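Local coordinates for endo-beta-1,4-glucanase (Bacillus licheniformis, PDB 2JEN), which hydrolyses beta-1,4-glucosidic bonds in the backbone of xyloglucan, a plant cell-wall polysaccharide, as a member of glycoside hydrolase family 12, at residues 45-50 against 91-96; 137-142 against 237-242; 152-157 against 198-203. The protein carries 1 engineered substitution. All coordinates share one frame; numbering follows the deposited sequence. Where two conformers were deposited one is given.

Contact 1 (45-50 against 91-96)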
loop_
_atom_site.group_PDB
_atom_site.type_symbol
_atom_site.label_atom_id
_atom_site.label_comp_id
_atom_site.label_asym_id
_atom_site.label_seq_id
_atom_site.Cartn_x
_atom_site.Cartn_y
_atom_site.Cartn_z
ATOM N N LYS A 45 -25.251 -1.175 -17.844
ATOM C CA LYS A 45 -25.596 0.064 -18.569
ATOM C C LYS A 45 -24.540 1.137 -18.337
ATOM O O LYS A 45 -24.306 1.977 -19.194
ATOM C CB LYS A 45 -26.949 0.589 -18.080
ATOM C CG LYS A 45 -27.494 1.776 -18.870
ATOM C CD LYS A 45 -28.797 2.272 -18.241
ATOM C CE LYS A 45 -29.230 3.588 -18.880
ATOM N NZ LYS A 45 -30.472 4.167 -18.290
ATOM N N TYR A 46 -23.905 1.082 -17.181
ATOM C CA TYR A 46 -22.871 2.058 -16.814
ATOM C C TYR A 46 -21.644 1.345 -16.335
ATOM O O TYR A 46 -21.704 0.205 -15.870
ATOM C CB TYR A 46 -23.353 2.940 -15.666
ATOM C CG TYR A 46 -24.728 3.555 -15.814
ATOM C CD1 TYR A 46 -25.060 4.373 -16.887
ATOM C CD2 TYR A 46 -25.689 3.346 -14.849
ATOM C CE1 TYR A 46 -26.327 4.963 -16.970
ATOM C CE2 TYR A 46 -26.931 3.910 -14.931
ATOM C CZ TYR A 46 -27.243 4.722 -15.989
ATOM O OH TYR A 46 -28.502 5.300 -16.066
ATOM N N TYR A 47 -20.525 2.057 -16.357
ATOM C CA TYR A 47 -19.370 1.640 -15.526
ATOM C C TYR A 47 -18.659 2.826 -14.989
ATOM O O TYR A 47 -18.573 3.873 -15.627
ATOM C CB TYR A 47 -18.391 0.727 -16.285
ATOM C CG TYR A 47 -17.875 1.243 -17.617
ATOM C CD1 TYR A 47 -18.571 1.013 -18.791
ATOM C CD2 TYR A 47 -16.655 1.927 -17.706
ATOM C CE1 TYR A 47 -18.061 1.457 -20.002
ATOM C CE2 TYR A 47 -16.158 2.347 -18.945
ATOM C CZ TYR A 47 -16.881 2.133 -20.077
ATOM O OH TYR A 47 -16.365 2.520 -21.300
ATOM N N ILE A 48 -18.158 2.674 -13.778
ATOM C CA ILE A 48 -17.190 3.602 -13.223
ATOM C C ILE A 48 -15.856 3.217 -13.864
ATOM O O ILE A 48 -15.509 2.047 -13.942
ATOM C CB ILE A 48 -17.111 3.552 -11.671
ATOM C CG1 ILE A 48 -18.512 3.495 -11.022
ATOM C CG2 ILE A 48 -16.308 4.719 -11.165
ATOM C CD1 ILE A 48 -18.502 3.343 -9.513
ATOM N N PHE A 49 -15.131 4.221 -14.290
ATOM C CA PHE A 49 -13.924 4.040 -15.095
ATOM C C PHE A 49 -12.733 4.775 -14.478
ATOM O O PHE A 49 -12.783 5.986 -14.249
ATOM C CB PHE A 49 -14.210 4.611 -16.498
ATOM C CG PHE A 49 -13.131 4.383 -17.536
ATOM C CD1 PHE A 49 -12.386 3.216 -17.587
ATOM C CD2 PHE A 49 -12.933 5.325 -18.514
ATOM C CE1 PHE A 49 -11.431 3.024 -18.583
ATOM C CE2 PHE A 49 -11.962 5.132 -19.482
ATOM C CZ PHE A 49 -11.230 3.993 -19.524
ATOM N N ASN A 50 -11.671 4.027 -14.169
ATOM C CA ASN A 50 -10.477 4.584 -13.540
ATOM C C ASN A 50 -9.604 5.186 -14.624
ATOM O O ASN A 50 -8.505 4.703 -14.956
ATOM C CB ASN A 50 -9.743 3.523 -12.710
ATOM C CG ASN A 50 -8.905 4.141 -11.627
ATOM O OD1 ASN A 50 -9.199 5.265 -11.191
ATOM N ND2 ASN A 50 -7.958 3.405 -11.080
ATOM N N SER A 91 -14.604 8.720 -13.695
ATOM C CA SER A 91 -15.890 9.045 -14.256
ATOM C C SER A 91 -16.792 7.842 -14.307
ATOM O O SER A 91 -16.348 6.694 -14.186
ATOM C CB SER A 91 -15.687 9.598 -15.664
ATOM O OG SER A 91 -14.782 8.785 -16.394
ATOM N N ILE A 92 -18.092 8.125 -14.462
ATOM C CA ILE A 92 -19.071 7.135 -14.891
ATOM C C ILE A 92 -19.311 7.312 -16.376
ATOM O O ILE A 92 -19.529 8.430 -16.825
ATOM C CB ILE A 92 -20.401 7.267 -14.131
ATOM C CG1 ILE A 92 -20.171 7.197 -12.630
ATOM C CG2 ILE A 92 -21.389 6.212 -14.625
ATOM C CD1 ILE A 92 -21.420 7.623 -11.788
ATOM N N VAL A 93 -19.339 6.201 -17.110
ATOM C CA VAL A 93 -19.566 6.173 -18.567
ATOM C C VAL A 93 -20.900 5.527 -18.809
ATOM O O VAL A 93 -21.136 4.401 -18.372
ATOM C CB VAL A 93 -18.438 5.411 -19.310
ATOM C CG1 VAL A 93 -18.733 5.230 -20.802
ATOM C CG2 VAL A 93 -17.109 6.103 -19.094
ATOM N N SER A 94 -21.731 6.154 -19.642
ATOM C CA SER A 94 -22.812 5.510 -20.387
ATOM C C SER A 94 -22.592 5.636 -21.865
ATOM O O SER A 94 -22.361 6.737 -22.335
ATOM C CB SER A 94 -24.137 6.167 -19.998
ATOM O OG SER A 94 -25.196 5.382 -20.528
ATOM N N GLY A 95 -22.654 4.536 -22.593
ATOM C CA GLY A 95 -22.413 4.537 -24.013
ATOM C C GLY A 95 -21.038 4.093 -24.371
ATOM O O GLY A 95 -20.542 3.072 -23.878
ATOM N N TRP A 96 -20.424 4.847 -25.272
ATOM C CA TRP A 96 -19.124 4.528 -25.840
ATOM C C TRP A 96 -17.972 5.230 -25.088
ATOM O O TRP A 96 -18.124 6.339 -24.596
ATOM C CB TRP A 96 -19.132 4.947 -27.328
ATOM C CG TRP A 96 -17.835 4.957 -28.052
ATOM C CD1 TRP A 96 -17.343 3.986 -28.851
ATOM C CD2 TRP A 96 -16.900 6.050 -28.124
ATOM N NE1 TRP A 96 -16.144 4.359 -29.380
ATOM C CE2 TRP A 96 -15.838 5.627 -28.949
ATOM C CE3 TRP A 96 -16.832 7.313 -27.529
ATOM C CZ2 TRP A 96 -14.754 6.448 -29.247
ATOM C CZ3 TRP A 96 -15.743 8.110 -27.771
ATOM C CH2 TRP A 96 -14.717 7.682 -28.627
HETATM O O HOH W 1 -18.108 1.900 -23.373
#
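Val-93 is the bump of this contact, and the ring of Tyr-47 is the flat wall it leans on. Val-93 CB stands over one face of that ring, 3.9 Å from its centroid, in a CH-pi contact displaced toward the rim. Its two methyls part here: CG1 lies 3.6 Å from Tyr-47 OH, while CG2 drops into the notch between the ring's CE2 and Phe-49 CB, 4.2 Å from the latter. The phenol gets there because Tyr-47 CG sits between its backbone N and carbonyl carbon (chi1 53°), which folds the ring toward strand 91-95. Beyond the ring, a water 2.8 Å from Tyr-47 OH donates to Gly-95 O. A leucine in place of Tyr-47 would probably leave Val-93 without its flat support and that water without its phenol partner.

The other face of the pair is filled differently. Ile-92 CG2 packs 4.0 Å from Tyr-46 CB, and Ser-94 CB meets the edge of the Tyr-46 ring, 3.7 Å from CD1. Asp-257 and Val-258 hold the hydroxyl of Tyr-46, and Ile-48 and Ile-92 press on Met-73 and Trp-75 of the opposing sheet. Between the faces runs an antiparallel ladder whose Val-93 N to Tyr-47 O bond is 2.9 Å long. Lys-45 and Tyr-46 both face Phe-41, a classic beta bulge at the start of the strand. The whole is a strand pair of the family 12 beta-sandwich: isoleucines turn into the core, and Phe-49 lies on the glycan-binding side, close to a bound xylose.

Contact 2 (137-142 against 237-242). With GLC (alpha-D-glucopyranose), chain B.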
loop_
_atom_site.group_PDB
_atom_site.type_symbol
_atom_site.label_atom_id
_atom_site.label_comp_id
_atom_site.label_asym_id
_atom_site.label_seq_id
_atom_site.Cartn_x
_atom_site.Cartn_y
_atom_site.Cartn_z
ATOM N N ASP A 137 -19.203 14.919 -19.693
ATOM C CA ASP A 137 -18.475 14.871 -20.976
ATOM C C ASP A 137 -19.308 14.054 -21.929
ATOM O O ASP A 137 -19.609 12.875 -21.659
ATOM C CB ASP A 137 -17.086 14.251 -20.797
ATOM C CG ASP A 137 -16.078 14.650 -21.847
ATOM O OD1 ASP A 137 -16.161 15.733 -22.456
ATOM O OD2 ASP A 137 -15.119 13.912 -22.032
ATOM N N ILE A 138 -19.802 14.709 -22.982
ATOM C CA ILE A 138 -20.693 14.105 -23.948
ATOM C C ILE A 138 -19.958 14.030 -25.276
ATOM O O ILE A 138 -19.451 15.036 -25.765
ATOM C CB ILE A 138 -21.973 14.948 -24.083
ATOM C CG1 ILE A 138 -22.719 15.080 -22.745
ATOM C CG2 ILE A 138 -22.896 14.399 -25.179
ATOM C CD1 ILE A 138 -22.857 16.453 -22.211
ATOM N N TRP A 139 -19.845 12.828 -25.844
ATOM C CA TRP A 139 -19.106 12.595 -27.065
ATOM C C TRP A 139 -20.054 12.404 -28.227
ATOM O O TRP A 139 -21.073 11.720 -28.089
ATOM C CB TRP A 139 -18.234 11.360 -26.947
ATOM C CG TRP A 139 -17.113 11.486 -26.004
ATOM C CD1 TRP A 139 -16.945 10.823 -24.806
ATOM C CD2 TRP A 139 -15.947 12.295 -26.191
ATOM N NE1 TRP A 139 -15.748 11.199 -24.245
ATOM C CE2 TRP A 139 -15.115 12.096 -25.086
ATOM C CE3 TRP A 139 -15.524 13.167 -27.194
ATOM C CZ2 TRP A 139 -13.904 12.721 -24.966
ATOM C CZ3 TRP A 139 -14.313 13.772 -27.071
ATOM C CH2 TRP A 139 -13.504 13.555 -25.978
ATOM N N LEU A 140 -19.696 13.004 -29.370
ATOM C CA LEU A 140 -20.457 12.846 -30.601
ATOM C C LEU A 140 -19.547 12.389 -31.728
ATOM O O LEU A 140 -18.351 12.674 -31.749
ATOM C CB LEU A 140 -21.159 14.163 -30.982
ATOM C CG LEU A 140 -22.125 14.729 -29.946
ATOM C CD1 LEU A 140 -21.502 15.719 -28.988
ATOM C CD2 LEU A 140 -23.362 15.328 -30.656
ATOM N N HIS A 141 -20.156 11.650 -32.657
ATOM C CA HIS A 141 -19.500 11.138 -33.856
ATOM C C HIS A 141 -20.407 11.353 -35.055
ATOM O O HIS A 141 -21.610 11.545 -34.910
ATOM C CB HIS A 141 -19.248 9.635 -33.747
ATOM C CG HIS A 141 -18.189 9.228 -32.761
ATOM N ND1 HIS A 141 -18.448 9.022 -31.412
ATOM C CD2 HIS A 141 -16.900 8.881 -32.963
ATOM C CE1 HIS A 141 -17.320 8.615 -30.833
ATOM N NE2 HIS A 141 -16.375 8.512 -31.755
ATOM N N ASN A 142 -19.830 11.229 -36.249
ATOM C CA ASN A 142 -20.662 11.093 -37.450
ATOM C C ASN A 142 -21.256 9.685 -37.599
ATOM O O ASN A 142 -22.379 9.483 -38.169
ATOM C CB ASN A 142 -19.862 11.402 -38.709
ATOM C CG ASN A 142 -19.577 12.775 -38.864
ATOM O OD1 ASN A 142 -20.442 13.621 -38.679
ATOM N ND2 ASN A 142 -18.361 13.062 -39.328
ATOM N N SER A 237 -22.062 9.005 -26.172
ATOM C CA SER A 237 -21.698 8.812 -24.758
ATOM C C SER A 237 -22.194 9.968 -23.942
ATOM O O SER A 237 -22.125 11.111 -24.399
ATOM C CB SER A 237 -20.147 8.748 -24.719
ATOM O OG SER A 237 -19.619 8.601 -23.432
ATOM N N VAL A 238 -22.606 9.698 -22.689
ATOM C CA VAL A 238 -22.716 10.694 -21.639
ATOM C C VAL A 238 -21.924 10.154 -20.468
ATOM O O VAL A 238 -22.191 9.047 -19.983
ATOM C CB VAL A 238 -24.165 10.983 -21.229
ATOM C CG1 VAL A 238 -24.234 11.887 -20.022
ATOM C CG2 VAL A 238 -24.943 11.574 -22.425
ATOM N N GLU A 239 -20.946 10.937 -20.060
ATOM C CA GLU A 239 -20.055 10.592 -18.957
ATOM C C GLU A 239 -20.143 11.675 -17.902
ATOM O O GLU A 239 -20.433 12.836 -18.232
ATOM C CB GLU A 239 -18.601 10.471 -19.441
ATOM C CG GLU A 239 -18.452 9.684 -20.709
ATOM C CD GLU A 239 -17.045 9.425 -21.171
ATOM O OE1 GLU A 239 -16.082 9.886 -20.532
ATOM O OE2 GLU A 239 -16.916 8.748 -22.220
ATOM N N PHE A 240 -19.870 11.348 -16.651
ATOM C CA PHE A 240 -19.790 12.348 -15.592
ATOM C C PHE A 240 -18.593 12.011 -14.736
ATOM O O PHE A 240 -18.444 10.866 -14.293
ATOM C CB PHE A 240 -21.029 12.357 -14.709
ATOM C CG PHE A 240 -20.949 13.349 -13.577
ATOM C CD1 PHE A 240 -20.551 12.952 -12.329
ATOM C CD2 PHE A 240 -21.227 14.691 -13.790
ATOM C CE1 PHE A 240 -20.432 13.880 -11.302
ATOM C CE2 PHE A 240 -21.095 15.611 -12.791
ATOM C CZ PHE A 240 -20.718 15.206 -11.533
ATOM N N GLY A 241 -17.736 12.998 -14.492
ATOM C CA GLY A 241 -16.581 12.727 -13.657
ATOM C C GLY A 241 -15.884 13.966 -13.222
ATOM O O GLY A 241 -16.456 15.068 -13.313
ATOM N N THR A 242 -14.692 13.797 -12.658
ATOM C CA THR A 242 -13.896 14.918 -12.183
ATOM C C THR A 242 -12.605 14.964 -12.964
ATOM O O THR A 242 -11.769 14.090 -12.813
ATOM C CB THR A 242 -13.609 14.820 -10.683
ATOM O OG1 THR A 242 -12.929 13.585 -10.427
ATOM C CG2 THR A 242 -14.859 14.852 -9.811
HETATM C C1 GLC B . -12.442 17.283 -22.657
HETATM C C2 GLC B . -11.428 16.804 -23.692
HETATM C C3 GLC B . -11.554 15.310 -23.830
HETATM C C4 GLC B . -11.230 14.670 -22.484
HETATM C C5 GLC B . -12.262 15.241 -21.502
HETATM C C6 GLC B . -12.239 14.595 -20.112
HETATM O O1 GLC B . -12.450 18.675 -22.501
HETATM O O2 GLC B . -11.602 17.308 -24.997
HETATM O O3 GLC B . -10.714 14.966 -24.933
HETATM O O4 GLC B . -11.404 13.271 -22.543
HETATM O O5 GLC B . -12.093 16.650 -21.430
HETATM O O6 GLC B . -10.956 14.652 -19.526
HETATM O O HOH W 2 -14.042 11.427 -21.579
#
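Trp-139 and Glu-239 meet on the glycan side of an antiparallel strand pair in the family 12 beta-sandwich. The indole turns its pyrrole edge to the carboxylate, with Trp-139 CD1 3.3 Å from Glu-239 OE2 and the two planes 67° apart. At the far end of the same ring, Trp-139 CH2 comes 3.3 Å from O3 of the glucose; that oxygen lies near the ring plane, so it is met at the indole's edge. Asp-137 reaches the sugar from over one face of the indole, its CG above that face near the rim and its OD2 3.2 Å from glucose C5. CG is swung opposite the backbone N of Asp-137 (chi1 -156°), which carries the carboxylate out to the sugar.

The next shell fixes these groups. His-97 ND1 bonds to Glu-239 OE2, and Trp-98 and Trp-197 each make edge-to-face contacts with Trp-139, giving the indole little room to turn. Ser-237 CB adds a small bump at the ring's edge.

Beneath lies the backbone ladder. Asp-137 N donates to Glu-239 O over 2.8 Å, and Glu-239 N returns the bond to Asp-137 O. On the reverse face, Ile-138 and Val-238 run side by side, with Val-238 reaching Val-258 of the opposing sheet. One ordered water draws the polar ends together: it accepts from Trp-139 NE1 at 3.2 Å, and lies 2.7 Å from Asp-137 OD2 and 2.8 Å from Glu-239 OE1.

Contact 3 (152-157 against 198-203). Engineered in segment 152-157: Ala-155 (natural residue Glu). With GLC (alpha-D-glucopyranose), chain B.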
loop_
_atom_site.group_PDB
_atom_site.type_symbol
_atom_site.label_atom_id
_atom_site.label_comp_id
_atom_site.label_asym_id
_atom_site.label_seq_id
_atom_site.Cartn_x
_atom_site.Cartn_y
_atom_site.Cartn_z
ATOM N N PRO A 152 -13.857 11.001 -31.944
ATOM C CA PRO A 152 -15.057 11.839 -31.956
ATOM C C PRO A 152 -14.916 13.058 -32.845
ATOM O O PRO A 152 -13.797 13.504 -33.144
ATOM C CB PRO A 152 -15.203 12.264 -30.496
ATOM C CG PRO A 152 -14.520 11.207 -29.735
ATOM C CD PRO A 152 -13.346 10.818 -30.575
ATOM N N THR A 153 -16.064 13.610 -33.201
ATOM C CA THR A 153 -16.097 14.880 -33.906
ATOM C C THR A 153 -16.302 16.082 -32.981
ATOM O O THR A 153 -15.892 17.211 -33.296
ATOM C CB THR A 153 -17.209 14.887 -34.984
ATOM O OG1 THR A 153 -18.450 14.586 -34.361
ATOM C CG2 THR A 153 -16.915 13.860 -36.055
ATOM N N ASP A 154 -16.946 15.870 -31.844
ATOM C CA ASP A 154 -17.286 16.923 -30.923
ATOM C C ASP A 154 -17.387 16.367 -29.509
ATOM O O ASP A 154 -17.763 15.214 -29.304
ATOM C CB ASP A 154 -18.672 17.519 -31.238
ATOM C CG ASP A 154 -18.825 17.997 -32.672
ATOM O OD1 ASP A 154 -19.144 17.171 -33.541
ATOM O OD2 ASP A 154 -18.618 19.207 -32.927
ATOM N N ALA A 155 -17.057 17.233 -28.568
ATOM C CA ALA A 155 -17.258 17.035 -27.154
ATOM C C ALA A 155 -18.064 18.188 -26.600
ATOM O O ALA A 155 -17.773 19.355 -26.919
ATOM C CB ALA A 155 -15.938 16.944 -26.410
ATOM N N ILE A 156 -19.031 17.878 -25.727
ATOM C CA ILE A 156 -19.736 18.873 -24.952
ATOM C C ILE A 156 -19.451 18.605 -23.479
ATOM O O ILE A 156 -19.597 17.470 -23.040
ATOM C CB ILE A 156 -21.234 18.822 -25.223
ATOM C CG1 ILE A 156 -21.522 19.069 -26.692
ATOM C CG2 ILE A 156 -21.982 19.780 -24.301
ATOM C CD1 ILE A 156 -23.024 18.754 -27.044
ATOM N N MET A 157 -19.011 19.611 -22.754
ATOM C CA MET A 157 -18.772 19.496 -21.336
ATOM C C MET A 157 -19.741 20.385 -20.570
ATOM O O MET A 157 -20.030 21.521 -20.978
ATOM C CB MET A 157 -17.361 19.928 -20.990
ATOM C CG MET A 157 -16.307 19.221 -21.756
ATOM S SD MET A 157 -14.704 19.414 -20.983
ATOM C CE MET A 157 -14.801 18.191 -19.659
ATOM N N ASN A 198 -14.213 19.513 -31.947
ATOM C CA ASN A 198 -14.689 20.705 -31.270
ATOM C C ASN A 198 -14.943 20.386 -29.817
ATOM O O ASN A 198 -15.372 19.269 -29.498
ATOM C CB ASN A 198 -15.958 21.177 -31.930
ATOM C CG ASN A 198 -15.759 21.430 -33.406
ATOM O OD1 ASN A 198 -14.913 22.253 -33.766
ATOM N ND2 ASN A 198 -16.442 20.668 -34.259
ATOM N N VAL A 199 -14.754 21.382 -28.939
ATOM C CA VAL A 199 -15.131 21.228 -27.545
ATOM C C VAL A 199 -15.935 22.466 -27.141
ATOM O O VAL A 199 -15.467 23.608 -27.234
ATOM C CB VAL A 199 -13.908 20.948 -26.626
ATOM C CG1 VAL A 199 -12.798 21.991 -26.752
ATOM C CG2 VAL A 199 -14.397 20.738 -25.168
ATOM N N PHE A 200 -17.144 22.203 -26.676
ATOM C CA PHE A 200 -18.061 23.194 -26.225
ATOM C C PHE A 200 -18.288 22.986 -24.735
ATOM O O PHE A 200 -18.779 21.905 -24.346
ATOM C CB PHE A 200 -19.404 23.076 -26.942
ATOM C CG PHE A 200 -19.296 23.066 -28.444
ATOM C CD1 PHE A 200 -19.205 24.242 -29.145
ATOM C CD2 PHE A 200 -19.340 21.877 -29.147
ATOM C CE1 PHE A 200 -19.119 24.214 -30.527
ATOM C CE2 PHE A 200 -19.291 21.848 -30.524
ATOM C CZ PHE A 200 -19.187 23.041 -31.225
ATOM N N SER A 201 -17.879 23.949 -23.937
ATOM C CA SER A 201 -17.962 23.819 -22.465
ATOM C C SER A 201 -18.944 24.807 -21.904
ATOM O O SER A 201 -18.918 25.981 -22.251
ATOM C CB SER A 201 -16.602 24.032 -21.788
ATOM O OG SER A 201 -15.623 23.138 -22.324
ATOM N N PHE A 202 -19.796 24.317 -21.023
ATOM C CA PHE A 202 -20.783 25.078 -20.277
ATOM C C PHE A 202 -20.409 25.015 -18.798
ATOM O O PHE A 202 -20.432 23.939 -18.215
ATOM C CB PHE A 202 -22.169 24.451 -20.464
ATOM C CG PHE A 202 -22.669 24.487 -21.869
ATOM C CD1 PHE A 202 -22.245 23.545 -22.806
ATOM C CD2 PHE A 202 -23.540 25.497 -22.299
ATOM C CE1 PHE A 202 -22.674 23.598 -24.128
ATOM C CE2 PHE A 202 -23.988 25.519 -23.618
ATOM C CZ PHE A 202 -23.567 24.609 -24.533
ATOM N N ILE A 203 -19.987 26.144 -18.237
ATOM C CA ILE A 203 -19.510 26.193 -16.850
ATOM C C ILE A 203 -20.515 26.914 -15.984
ATOM O O ILE A 203 -20.799 28.100 -16.188
ATOM C CB ILE A 203 -18.101 26.821 -16.727
ATOM C CG1 ILE A 203 -17.093 25.928 -17.449
ATOM C CG2 ILE A 203 -17.696 27.046 -15.219
ATOM C CD1 ILE A 203 -15.682 26.410 -17.408
HETATM C C1 GLC B . -12.442 17.283 -22.657
HETATM C C2 GLC B . -11.428 16.804 -23.692
HETATM C C3 GLC B . -11.554 15.310 -23.830
HETATM C C4 GLC B . -11.230 14.670 -22.484
HETATM C C5 GLC B . -12.262 15.241 -21.502
HETATM C C6 GLC B . -12.239 14.595 -20.112
HETATM O O1 GLC B . -12.450 18.675 -22.501
HETATM O O2 GLC B . -11.602 17.308 -24.997
HETATM O O3 GLC B . -10.714 14.966 -24.933
HETATM O O4 GLC B . -11.404 13.271 -22.543
HETATM O O5 GLC B . -12.093 16.650 -21.430
HETATM O O6 GLC B . -10.956 14.652 -19.526
#
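The carboxylate of Asp-154 is gripped at both oxygens. Asn-198 ND2 reaches Asp-154 OD2 across the contact at 2.9 Å, with a nearly straight N-H (163°). The acceptor lies close to the plane of the amide, but the amide nitrogen comes in from above the carboxylate plane. The other oxygen, Asp-154 OD1, takes the hydroxyl of Thr-153 (OG1, 2.8 Å) and a salt bridge from Lys-233, which together hold the carboxylate against rotation. Asp-154 CG lies anti to its carbonyl carbon, beside the backbone N (chi1 -54°), and this brings OD2 alongside Asn-198. The edge of the Phe-200 ring brings CE2 to 3.6 Å from Asp-154 OD2.

From here runs a parallel ladder: Ala-155 N goes to Asn-198 O, Phe-200 N to Ala-155 O, Met-157 N to Phe-200 O over 2.8 Å, and Phe-202 N to Met-157 O. Ile-156 CA adds a CA-H...O contact to Phe-200 O.

Farther along the Asp-154 face, Ile-156 CG2 packs 3.9 Å from Phe-202 CE1, the two side chains slanting past each other under helix 215-225, where Leu-222 touches both. On the opposite face sit the engineered Ala-155, a glutamate in the natural enzyme, and Val-199, whose CG2 lies 4.2 Å from Met-157 CG. Met-157 and Val-199 line the glycan pocket, and Ala-155 touches Trp-139 beside it. Thr-153 and Asp-154 both face Leu-140, forming a classic beta bulge. Such a parallel pair, helix on one side and sugar on the other, belongs to the mixed, cleft-forming sheet of the family 12 beta-sandwich.

In the fold
From the N terminus, contact 1 comes first: it closes a loop with 40 residues between segments 45-50 and 91-96 before the other two open. Contact 2 then spans a much longer excursion of 94 residues, and contact 3 is nested inside it, joining segments 152-157 and 198-203 across the 40 residues between them. All three belong to one mixed sheet, whose strands here run side by side as 46-49, 91-95, 234-244, 131-141, 154-163 and 195-204. Contact 2 thus sits in the middle: Ile-92 and Ser-94 bond to its strand 234-244, while Ile-138 bonds to Ile-156 of contact 3. Contacts 2 and 3 share the same bound glucose.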